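Local coordinates for protein type C neurotoxin (Clostridium botulinum, PDB 3PME) that probably binds gangliosides and lipid membranes at nerve cells, as the receptor-binding domain of a botulinum C/D mosaic neurotoxin, at residues A[303-309]-A[327-333]; A[340-346]-A[357-362]; A[272-278]-A[292-297]. All blocks are in the same frame, centred on the assembly; numbering follows the deposited sequence.

Interaction 1: residues A[303-309]-A[327-333]; sequences EYMIIRD and YALKLQS
Arg308 sets off with CG trans to its backbone N (chi1 -154°) and bends at chi3 (80°), which lays its guanidinium flat over Tyr327, whose CG lies beside its own backbone N. CZ of Arg308 sits 3.7 Å from the centroid of the Tyr327 ring, almost on the ring normal, and the two planes are only 10° apart, so this is a stacked cation-pi pair. The guanidinium is kept from turning by its own neighbour: NE of Arg308 gives a 2.9 Å hydrogen bond to Asp309 O, and NH1 adds a longer, more bent one to the same oxygen, both nearly in the guanidinium plane. A water joins Arg308 NH2 to the hydroxyl of Tyr327. Next along, the carboxylate of Asp309 lies against the lysine chain, Asp309 CG 3.6 Å from Lys330 CD, while its OD2 forms a salt bridge with Arg377. Strands 302-308 and 326-332 pair antiparallel in the C-terminal, trefoil-like domain. Met305 and Gln332 form one hydrogen-bonded pair and Ile307 and Lys330 the next, each with two bonds; Asp309 N adds a 2.9 Å bond to Ala328 O. Ile306, Leu329 and Leu331 share one face, where Ile306 CG1 meets Leu331 CD2 at 4.0 Å and Leu256 of strand 255-260 packs on all three. On the other face Ile307 CD1 abuts Gln332 OE1, and the Gln332 side chain runs alongside Met305, both pointing the same way, with NE2 3.9 Å from Met305 SD and bonded to Asn334 O. At the far end the Tyr304 side chain crosses that of Leu331 at about a right angle, with Leu331 CD1 over one ring face, and a water bridges Glu303 O to Ser333 O.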
loop_
_atom_site.group_PDB
_atom_site.type_symbol
_atom_site.label_atom_id
_atom_site.label_comp_id
_atom_site.label_asym_id
_atom_site.label_seq_id
_atom_site.Cartn_x
_atom_site.Cartn_y
_atom_site.Cartn_z
ATOM N N GLU A 303 29.193 0.358 7.453
ATOM C CA GLU A 303 28.013 -0.508 7.442
ATOM C C GLU A 303 27.905 -1.283 8.755
ATOM O O GLU A 303 28.861 -1.919 9.197
ATOM C CB GLU A 303 28.090 -1.482 6.263
ATOM C CG GLU A 303 26.823 -2.314 6.076
ATOM C CD GLU A 303 26.840 -3.150 4.806
ATOM O OE1 GLU A 303 27.936 -3.406 4.250
ATOM O OE2 GLU A 303 25.738 -3.543 4.349
ATOM N N TYR A 304 26.732 -1.230 9.382
ATOM C CA TYR A 304 26.505 -1.938 10.628
ATOM C C TYR A 304 25.303 -2.845 10.477
ATOM O O TYR A 304 24.456 -2.607 9.617
ATOM C CB TYR A 304 26.176 -0.952 11.753
ATOM C CG TYR A 304 27.284 0.017 12.075
ATOM C CD1 TYR A 304 28.235 -0.295 13.043
ATOM C CD2 TYR A 304 27.381 1.235 11.406
ATOM C CE1 TYR A 304 29.262 0.593 13.350
ATOM C CE2 TYR A 304 28.404 2.128 11.699
ATOM C CZ TYR A 304 29.334 1.799 12.677
ATOM O OH TYR A 304 30.344 2.686 12.970
ATOM N N MET A 305 25.220 -3.875 11.314
ATOM C CA MET A 305 23.975 -4.621 11.445
ATOM C C MET A 305 23.339 -4.333 12.803
ATOM O O MET A 305 24.039 -4.072 13.776
ATOM C CB MET A 305 24.189 -6.126 11.255
ATOM C CG MET A 305 25.005 -6.781 12.336
ATOM S SD MET A 305 25.196 -8.553 12.015
ATOM C CE MET A 305 23.492 -9.067 12.007
ATOM N N ILE A 306 22.009 -4.328 12.854
ATOM C CA ILE A 306 21.311 -4.124 14.103
ATOM C C ILE A 306 21.254 -5.424 14.888
ATOM O O ILE A 306 20.910 -6.478 14.344
ATOM C CB ILE A 306 19.876 -3.601 13.861
ATOM C CG1 ILE A 306 19.932 -2.239 13.159
ATOM C CG2 ILE A 306 19.116 -3.513 15.177
ATOM C CD1 ILE A 306 18.549 -1.647 12.838
ATOM N N ILE A 307 21.592 -5.351 16.169
ATOM C CA ILE A 307 21.485 -6.519 17.031
ATOM C C ILE A 307 20.699 -6.189 18.279
ATOM O O ILE A 307 20.586 -5.029 18.649
ATOM C CB ILE A 307 22.868 -7.058 17.445
ATOM C CG1 ILE A 307 23.649 -6.005 18.244
ATOM C CG2 ILE A 307 23.642 -7.506 16.208
ATOM C CD1 ILE A 307 24.866 -6.569 19.003
ATOM N N ARG A 308 20.140 -7.219 18.894
ATOM C CA ARG A 308 19.541 -7.101 20.216
ATOM C C ARG A 308 20.650 -7.066 21.264
ATOM O O ARG A 308 21.643 -7.783 21.142
ATOM C CB ARG A 308 18.650 -8.317 20.473
ATOM C CG ARG A 308 17.528 -8.090 21.453
ATOM C CD ARG A 308 17.083 -9.413 22.065
ATOM N NE ARG A 308 18.016 -9.785 23.115
ATOM C CZ ARG A 308 17.978 -10.908 23.816
ATOM N NH1 ARG A 308 18.885 -11.111 24.756
ATOM N NH2 ARG A 308 17.039 -11.822 23.589
ATOM N N ASP A 309 20.492 -6.237 22.291
ATOM C CA ASP A 309 21.404 -6.269 23.432
ATOM C C ASP A 309 21.171 -7.580 24.189
ATOM O O ASP A 309 20.048 -8.099 24.226
ATOM C CB ASP A 309 21.139 -5.066 24.343
ATOM C CG ASP A 309 22.328 -4.703 25.203
ATOM O OD1 ASP A 309 23.308 -5.472 25.237
ATOM O OD2 ASP A 309 22.277 -3.638 25.849
ATOM N N TYR A 327 14.973 -5.223 26.033
ATOM C CA TYR A 327 16.330 -5.128 25.503
ATOM C C TYR A 327 16.439 -4.006 24.476
ATOM O O TYR A 327 15.617 -3.879 23.573
ATOM C CB TYR A 327 16.753 -6.445 24.845
ATOM C CG TYR A 327 16.615 -7.659 25.718
ATOM C CD1 TYR A 327 17.616 -8.007 26.621
ATOM C CD2 TYR A 327 15.495 -8.470 25.624
ATOM C CE1 TYR A 327 17.482 -9.128 27.426
ATOM C CE2 TYR A 327 15.361 -9.598 26.410
ATOM C CZ TYR A 327 16.353 -9.917 27.308
ATOM O OH TYR A 327 16.208 -11.038 28.092
ATOM N N ALA A 328 17.460 -3.183 24.622
ATOM C CA ALA A 328 17.762 -2.175 23.624
ATOM C C ALA A 328 18.319 -2.830 22.361
ATOM O O ALA A 328 18.676 -4.016 22.350
ATOM C CB ALA A 328 18.763 -1.174 24.184
ATOM N N LEU A 329 18.381 -2.039 21.296
ATOM C CA LEU A 329 18.987 -2.472 20.042
ATOM C C LEU A 329 20.285 -1.706 19.854
ATOM O O LEU A 329 20.403 -0.551 20.269
ATOM C CB LEU A 329 18.033 -2.199 18.886
ATOM C CG LEU A 329 16.655 -2.837 19.014
ATOM C CD1 LEU A 329 15.882 -2.513 17.755
ATOM C CD2 LEU A 329 16.768 -4.346 19.206
ATOM N N LYS A 330 21.269 -2.344 19.225
ATOM C CA LYS A 330 22.578 -1.725 19.055
ATOM C C LYS A 330 23.063 -1.945 17.639
ATOM O O LYS A 330 22.514 -2.767 16.916
ATOM C CB LYS A 330 23.592 -2.346 20.029
ATOM C CG LYS A 330 23.140 -2.312 21.483
ATOM C CD LYS A 330 24.015 -3.172 22.374
ATOM C CE LYS A 330 25.419 -2.620 22.472
ATOM N NZ LYS A 330 26.261 -3.456 23.377
ATOM N N LEU A 331 24.098 -1.200 17.258
ATOM C CA LEU A 331 24.781 -1.402 15.982
ATOM C C LEU A 331 26.032 -2.255 16.195
ATOM O O LEU A 331 26.777 -2.053 17.163
ATOM C CB LEU A 331 25.180 -0.056 15.369
ATOM C CG LEU A 331 24.026 0.868 14.959
ATOM C CD1 LEU A 331 24.515 2.143 14.286
ATOM C CD2 LEU A 331 23.080 0.110 14.048
ATOM N N GLN A 332 26.262 -3.189 15.279
ATOM C CA GLN A 332 27.451 -4.048 15.302
ATOM C C GLN A 332 28.189 -3.935 13.970
ATOM O O GLN A 332 27.584 -4.057 12.905
ATOM C CB GLN A 332 27.039 -5.507 15.551
ATOM C CG GLN A 332 28.165 -6.519 15.349
ATOM C CD GLN A 332 27.774 -7.903 15.819
ATOM O OE1 GLN A 332 27.438 -8.107 16.992
ATOM N NE2 GLN A 332 27.795 -8.863 14.906
ATOM N N SER A 333 29.508 -3.726 14.013
ATOM C CA SER A 333 30.258 -3.538 12.767
ATOM C C SER A 333 30.717 -4.855 12.148
ATOM O O SER A 333 30.985 -4.915 10.946
ATOM C CB SER A 333 31.448 -2.599 12.981
ATOM O OG SER A 333 32.303 -3.139 13.957
HETATM O O HOH W 1 31.389 -2.777 9.222
HETATM O O HOH W 2 17.263 -13.148 26.227
HETATM O O HOH W 3 19.500 -3.341 26.758
#

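Interaction 2: residues A[340-346]-A[357-362]; sequences IGIFSIK and QIFSSF
Phe359 O receives the N-H of Ser344 at 2.7 Å, the shortest direct hydrogen bond between 340-346 and 357-362, from a donor tilted 26° out of the carbonyl plane. Phe359 N returns a bond to Ser344 O, and Lys346 and Gln357 repeat the two-bond pattern one pair further on. Between these pairs Ile345 and Ile358, a non-hydrogen-bonded pair, share the face opposite Ser344 and Phe359, and Ile358 CG2 also reaches Phe343 CB at 3.8 Å. At the end of strand 356-360, Ser360 OG accepts from Phe362 N, an ST turn leading to Phe362, which lies across from Ile340. The Phe362 ring has CG trans to its backbone N (chi1 -167°); Ile340 N and CB lie over one face, CB as a CH-pi contact, while CD1 touches the rim, 3.4 Å from Phe362 CD2. A water spans the gap between Ile342 O and Ser361 N. The two strands form a beta hairpin of the trefoil-like domain. Strand 292-299 borders it through Phe343 and Ile293, strand 366-373 through Ile358 and Leu368, while Trp403 and Phe405 of strand 403-406 pack against Ile358.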
loop_
_atom_site.group_PDB
_atom_site.type_symbol
_atom_site.label_atom_id
_atom_site.label_comp_id
_atom_site.label_asym_id
_atom_site.label_seq_id
_atom_site.Cartn_x
_atom_site.Cartn_y
_atom_site.Cartn_z
ATOM N N ILE A 340 22.027 -13.170 17.166
ATOM C CA ILE A 340 21.576 -12.031 17.963
ATOM C C ILE A 340 21.012 -10.908 17.080
ATOM O O ILE A 340 20.285 -10.034 17.562
ATOM C CB ILE A 340 22.725 -11.502 18.885
ATOM C CG1 ILE A 340 22.203 -10.481 19.896
ATOM C CG2 ILE A 340 23.843 -10.890 18.063
ATOM C CD1 ILE A 340 21.411 -11.060 21.039
ATOM N N GLY A 341 21.335 -10.950 15.791
ATOM C CA GLY A 341 20.856 -9.961 14.833
ATOM C C GLY A 341 19.898 -10.517 13.793
ATOM O O GLY A 341 19.661 -9.890 12.762
ATOM N N ILE A 342 19.357 -11.703 14.042
ATOM C CA ILE A 342 18.383 -12.275 13.122
ATOM C C ILE A 342 16.989 -12.119 13.701
ATOM O O ILE A 342 16.755 -12.406 14.879
ATOM C CB ILE A 342 18.706 -13.750 12.815
ATOM C CG1 ILE A 342 20.020 -13.818 12.026
ATOM C CG2 ILE A 342 17.582 -14.389 12.013
ATOM C CD1 ILE A 342 20.583 -15.214 11.840
ATOM N N PHE A 343 16.083 -11.632 12.860
ATOM C CA PHE A 343 14.709 -11.349 13.233
ATOM C C PHE A 343 13.766 -12.046 12.262
ATOM O O PHE A 343 14.179 -12.485 11.185
ATOM C CB PHE A 343 14.471 -9.827 13.208
ATOM C CG PHE A 343 15.330 -9.070 14.178
ATOM C CD1 PHE A 343 14.911 -8.856 15.487
ATOM C CD2 PHE A 343 16.586 -8.610 13.798
ATOM C CE1 PHE A 343 15.718 -8.167 16.392
ATOM C CE2 PHE A 343 17.396 -7.920 14.686
ATOM C CZ PHE A 343 16.968 -7.699 15.988
ATOM N N SER A 344 12.496 -12.153 12.648
ATOM C CA SER A 344 11.480 -12.680 11.761
ATOM C C SER A 344 10.475 -11.568 11.526
ATOM O O SER A 344 10.144 -10.826 12.446
ATOM C CB SER A 344 10.780 -13.867 12.412
ATOM O OG SER A 344 9.950 -14.523 11.477
ATOM N N ILE A 345 9.989 -11.440 10.298
ATOM C CA ILE A 345 9.011 -10.394 10.008
ATOM C C ILE A 345 7.686 -10.995 9.548
ATOM O O ILE A 345 7.647 -11.903 8.711
ATOM C CB ILE A 345 9.581 -9.397 8.981
ATOM C CG1 ILE A 345 8.617 -8.229 8.766
ATOM C CG2 ILE A 345 9.930 -10.102 7.672
ATOM C CD1 ILE A 345 9.230 -7.080 7.959
ATOM N N LYS A 346 6.597 -10.497 10.119
ATOM C CA LYS A 346 5.288 -11.084 9.860
ATOM C C LYS A 346 4.212 -10.040 9.629
ATOM O O LYS A 346 4.230 -8.957 10.211
ATOM C CB LYS A 346 4.878 -11.998 11.015
ATOM C CG LYS A 346 5.746 -13.240 11.143
ATOM C CD LYS A 346 5.183 -14.223 12.159
ATOM C CE LYS A 346 5.991 -15.514 12.174
ATOM N NZ LYS A 346 5.343 -16.575 13.008
ATOM N N GLN A 357 4.889 -6.859 12.076
ATOM C CA GLN A 357 5.532 -7.074 13.376
ATOM C C GLN A 357 6.863 -7.797 13.199
ATOM O O GLN A 357 7.050 -8.557 12.249
ATOM C CB GLN A 357 4.589 -7.835 14.312
ATOM C CG GLN A 357 3.374 -6.994 14.689
ATOM C CD GLN A 357 2.271 -7.778 15.379
ATOM O OE1 GLN A 357 1.929 -8.893 14.981
ATOM N NE2 GLN A 357 1.691 -7.174 16.415
ATOM N N ILE A 358 7.786 -7.546 14.111
ATOM C CA ILE A 358 9.144 -8.059 13.980
ATOM C C ILE A 358 9.480 -8.777 15.273
ATOM O O ILE A 358 9.247 -8.247 16.363
ATOM C CB ILE A 358 10.141 -6.922 13.733
ATOM C CG1 ILE A 358 9.802 -6.185 12.433
ATOM C CG2 ILE A 358 11.565 -7.472 13.666
ATOM C CD1 ILE A 358 10.455 -4.827 12.325
ATOM N N PHE A 359 9.996 -9.995 15.138
ATOM C CA PHE A 359 10.235 -10.869 16.279
ATOM C C PHE A 359 11.653 -11.367 16.273
ATOM O O PHE A 359 12.315 -11.375 15.239
ATOM C CB PHE A 359 9.300 -12.081 16.217
ATOM C CG PHE A 359 7.849 -11.715 16.201
ATOM C CD1 PHE A 359 7.156 -11.526 17.386
ATOM C CD2 PHE A 359 7.182 -11.530 15.002
ATOM C CE1 PHE A 359 5.807 -11.179 17.379
ATOM C CE2 PHE A 359 5.838 -11.168 14.986
ATOM C CZ PHE A 359 5.156 -10.992 16.177
ATOM N N SER A 360 12.114 -11.786 17.442
ATOM C CA SER A 360 13.385 -12.491 17.552
ATOM C C SER A 360 13.182 -13.725 18.415
ATOM O O SER A 360 12.418 -13.694 19.385
ATOM C CB SER A 360 14.440 -11.589 18.190
ATOM O OG SER A 360 15.566 -12.348 18.595
ATOM N N SER A 361 13.869 -14.807 18.071
ATOM C CA SER A 361 13.825 -15.999 18.910
ATOM C C SER A 361 15.212 -16.349 19.428
ATOM O O SER A 361 15.479 -17.496 19.792
ATOM C CB SER A 361 13.198 -17.172 18.154
ATOM O OG SER A 361 13.806 -17.341 16.893
ATOM N N PHE A 362 16.098 -15.356 19.473
ATOM C CA PHE A 362 17.420 -15.575 20.054
ATOM C C PHE A 362 17.324 -15.583 21.575
ATOM O O PHE A 362 17.001 -14.562 22.195
ATOM C CB PHE A 362 18.437 -14.535 19.581
ATOM C CG PHE A 362 19.863 -14.904 19.903
ATOM C CD1 PHE A 362 20.531 -15.855 19.148
ATOM C CD2 PHE A 362 20.520 -14.315 20.967
ATOM C CE1 PHE A 362 21.843 -16.209 19.446
ATOM C CE2 PHE A 362 21.838 -14.657 21.271
ATOM C CZ PHE A 362 22.496 -15.608 20.509
HETATM O O HOH W 4 17.576 -11.464 17.307
HETATM O O HOH W 5 15.470 -14.756 15.714
#

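Interaction 3: residues A[272-278]-A[292-297]; sequences PITIKSA and DIMFHM
Two antiparallel strands pair here within the C-terminal, trefoil-like domain, strand 273-277 lying beside the start of strand 292-299, with their local directions 146° apart. Thr274 with His296 and Lys276 with Met294 are the hydrogen-bonded pairs, each closed by two backbone bonds; the straightest, Lys276 N to Met294 O, measures 2.8 Å. Past the strand end Ala278 N still reaches Asp292 O, although from above the carbonyl plane, and a water donates to that same oxygen while also bonding Ser277 OG, which is hydrogen-bonded to Ala279 N and Lys281 N as well. Thr274, Lys276, Met294 and His296 share one face. Bent at chi2 (-71°), Lys276 crosses His296 at about a right angle and sets CG over the centre of the imidazole, 3.8 Å from its centroid, a CH-pi contact. Both polar ends are held by residues beyond this pair of segments, Lys276 NZ by a salt bridge to Asp234 and His296 ND1 by Glu303. Met294, bent at chi3, brings its methyl to the end of the partner strand, CE lying 3.7 Å from Ser277 O. The other face is mainly apolar: Ile275 CG2 meets Ile293 CB at 3.6 Å, the Ile275 and Phe295 side chains lie side by side with CG1 touching Phe295 CD1, and Ile273 CD1 approaches that ring at its edge. Ile273 CG2 also touches the Met297 methyl CE at 3.9 Å. Strand 292-299 is bordered by strand 302-308, through Phe295 with Ile306 and Met297 with Tyr304, and by strand 343-347, where Ile293 touches Ile345; Met239 of strand 238-241 packs on Ile273 and Phe295.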
loop_
_atom_site.group_PDB
_atom_site.type_symbol
_atom_site.label_atom_id
_atom_site.label_comp_id
_atom_site.label_asym_id
_atom_site.label_seq_id
_atom_site.Cartn_x
_atom_site.Cartn_y
_atom_site.Cartn_z
ATOM N N PRO A 272 18.329 5.689 6.577
ATOM C CA PRO A 272 17.549 4.546 6.114
ATOM C C PRO A 272 18.284 3.248 6.379
ATOM O O PRO A 272 19.526 3.213 6.413
ATOM C CB PRO A 272 17.413 4.796 4.607
ATOM C CG PRO A 272 18.618 5.633 4.267
ATOM C CD PRO A 272 18.814 6.523 5.464
ATOM N N ILE A 273 17.521 2.194 6.615
ATOM C CA ILE A 273 18.071 0.853 6.728
ATOM C C ILE A 273 17.881 0.060 5.432
ATOM O O ILE A 273 17.136 0.471 4.535
ATOM C CB ILE A 273 17.471 0.102 7.944
ATOM C CG1 ILE A 273 15.932 0.044 7.886
ATOM C CG2 ILE A 273 17.923 0.776 9.239
ATOM C CD1 ILE A 273 15.394 -0.972 6.881
ATOM N N THR A 274 18.586 -1.059 5.310
ATOM C CA THR A 274 18.259 -2.050 4.297
ATOM C C THR A 274 18.022 -3.379 5.001
ATOM O O THR A 274 18.481 -3.591 6.119
ATOM C CB THR A 274 19.337 -2.210 3.244
ATOM O OG1 THR A 274 20.552 -2.608 3.887
ATOM C CG2 THR A 274 19.563 -0.896 2.508
ATOM N N ILE A 275 17.251 -4.253 4.365
ATOM C CA ILE A 275 16.925 -5.541 4.959
ATOM C C ILE A 275 17.647 -6.628 4.186
ATOM O O ILE A 275 17.646 -6.630 2.944
ATOM C CB ILE A 275 15.395 -5.797 4.955
ATOM C CG1 ILE A 275 14.664 -4.626 5.612
ATOM C CG2 ILE A 275 15.071 -7.106 5.674
ATOM C CD1 ILE A 275 13.142 -4.696 5.470
ATOM N N LYS A 276 18.293 -7.527 4.918
ATOM C CA LYS A 276 19.055 -8.609 4.314
ATOM C C LYS A 276 18.434 -9.954 4.661
ATOM O O LYS A 276 17.861 -10.128 5.731
ATOM C CB LYS A 276 20.508 -8.574 4.803
ATOM C CG LYS A 276 21.231 -7.258 4.553
ATOM C CD LYS A 276 21.507 -7.092 3.086
ATOM C CE LYS A 276 22.384 -5.893 2.804
ATOM N NZ LYS A 276 22.632 -5.789 1.342
ATOM N N SER A 277 18.532 -10.907 3.741
ATOM C CA SER A 277 17.970 -12.232 3.973
ATOM C C SER A 277 18.927 -13.108 4.768
ATOM O O SER A 277 20.099 -13.226 4.413
ATOM C CB SER A 277 17.656 -12.910 2.643
ATOM O OG SER A 277 17.155 -14.215 2.873
ATOM N N ALA A 278 18.425 -13.720 5.836
ATOM C CA ALA A 278 19.232 -14.651 6.625
ATOM C C ALA A 278 19.227 -16.037 5.994
ATOM O O ALA A 278 19.891 -16.954 6.486
ATOM C CB ALA A 278 18.723 -14.719 8.048
ATOM N N ASP A 292 13.237 -14.841 7.718
ATOM C CA ASP A 292 14.289 -14.478 8.669
ATOM C C ASP A 292 15.179 -13.430 8.008
ATOM O O ASP A 292 15.697 -13.641 6.909
ATOM C CB ASP A 292 15.156 -15.692 9.030
ATOM C CG ASP A 292 14.595 -16.505 10.195
ATOM O OD1 ASP A 292 13.461 -16.239 10.647
ATOM O OD2 ASP A 292 15.304 -17.412 10.677
ATOM N N ILE A 293 15.380 -12.315 8.701
ATOM C CA ILE A 293 16.007 -11.145 8.105
ATOM C C ILE A 293 17.012 -10.508 9.060
ATOM O O ILE A 293 17.014 -10.796 10.261
ATOM C CB ILE A 293 14.949 -10.091 7.734
ATOM C CG1 ILE A 293 14.271 -9.559 8.997
ATOM C CG2 ILE A 293 13.921 -10.702 6.817
ATOM C CD1 ILE A 293 13.310 -8.393 8.739
ATOM N N MET A 294 17.881 -9.669 8.504
ATOM C CA MET A 294 18.763 -8.828 9.296
ATOM C C MET A 294 18.583 -7.396 8.808
ATOM O O MET A 294 18.184 -7.177 7.673
ATOM C CB MET A 294 20.214 -9.278 9.126
ATOM C CG MET A 294 20.429 -10.684 9.651
ATOM S SD MET A 294 21.980 -11.412 9.124
ATOM C CE MET A 294 21.711 -11.586 7.356
ATOM N N PHE A 295 18.867 -6.425 9.669
ATOM C CA PHE A 295 18.782 -5.018 9.287
ATOM C C PHE A 295 20.175 -4.431 9.220
ATOM O O PHE A 295 20.942 -4.577 10.175
ATOM C CB PHE A 295 17.974 -4.225 10.327
ATOM C CG PHE A 295 16.554 -4.682 10.476
ATOM C CD1 PHE A 295 15.572 -4.236 9.606
ATOM C CD2 PHE A 295 16.199 -5.554 11.494
ATOM C CE1 PHE A 295 14.261 -4.662 9.739
ATOM C CE2 PHE A 295 14.881 -5.985 11.642
ATOM C CZ PHE A 295 13.907 -5.528 10.767
ATOM N N HIS A 296 20.516 -3.793 8.104
ATOM C CA HIS A 296 21.787 -3.078 8.009
ATOM C C HIS A 296 21.548 -1.579 7.991
ATOM O O HIS A 296 20.488 -1.110 7.574
ATOM C CB HIS A 296 22.573 -3.496 6.765
ATOM C CG HIS A 296 23.231 -4.835 6.898
ATOM N ND1 HIS A 296 24.291 -5.223 6.106
ATOM C CD2 HIS A 296 23.003 -5.859 7.752
ATOM C CE1 HIS A 296 24.666 -6.442 6.446
ATOM N NE2 HIS A 296 23.908 -6.852 7.445
ATOM N N MET A 297 22.525 -0.822 8.465
ATOM C CA MET A 297 22.480 0.631 8.381
ATOM C C MET A 297 23.869 1.135 8.018
ATOM O O MET A 297 24.846 0.775 8.670
ATOM C CB MET A 297 22.035 1.269 9.698
ATOM C CG MET A 297 21.917 2.794 9.611
ATOM S SD MET A 297 21.616 3.626 11.192
ATOM C CE MET A 297 19.877 3.244 11.461
HETATM O O HOH W 6 14.991 -14.564 4.370
#

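Overall arrangement
From the N terminus, interaction 3 comes first, closing the 13-residue connection between 272-278 and 292-297. Interaction 1 then closes the loop between 303-309 and 327-333, and interaction 2 closes the hairpin between 340-346 and 357-362. The three follow in series, with no nesting or crossing, yet all belong to one antiparallel sheet of the C-terminal domain. Strand 292-299, part of interaction 3, is the common neighbour, flanked by strand 302-308 of interaction 1 and strand 343-347 of interaction 2. Interactions 1 and 2 meet directly where Arg308 N lies 3.1 Å from Ile340 O, probably a hydrogen bond.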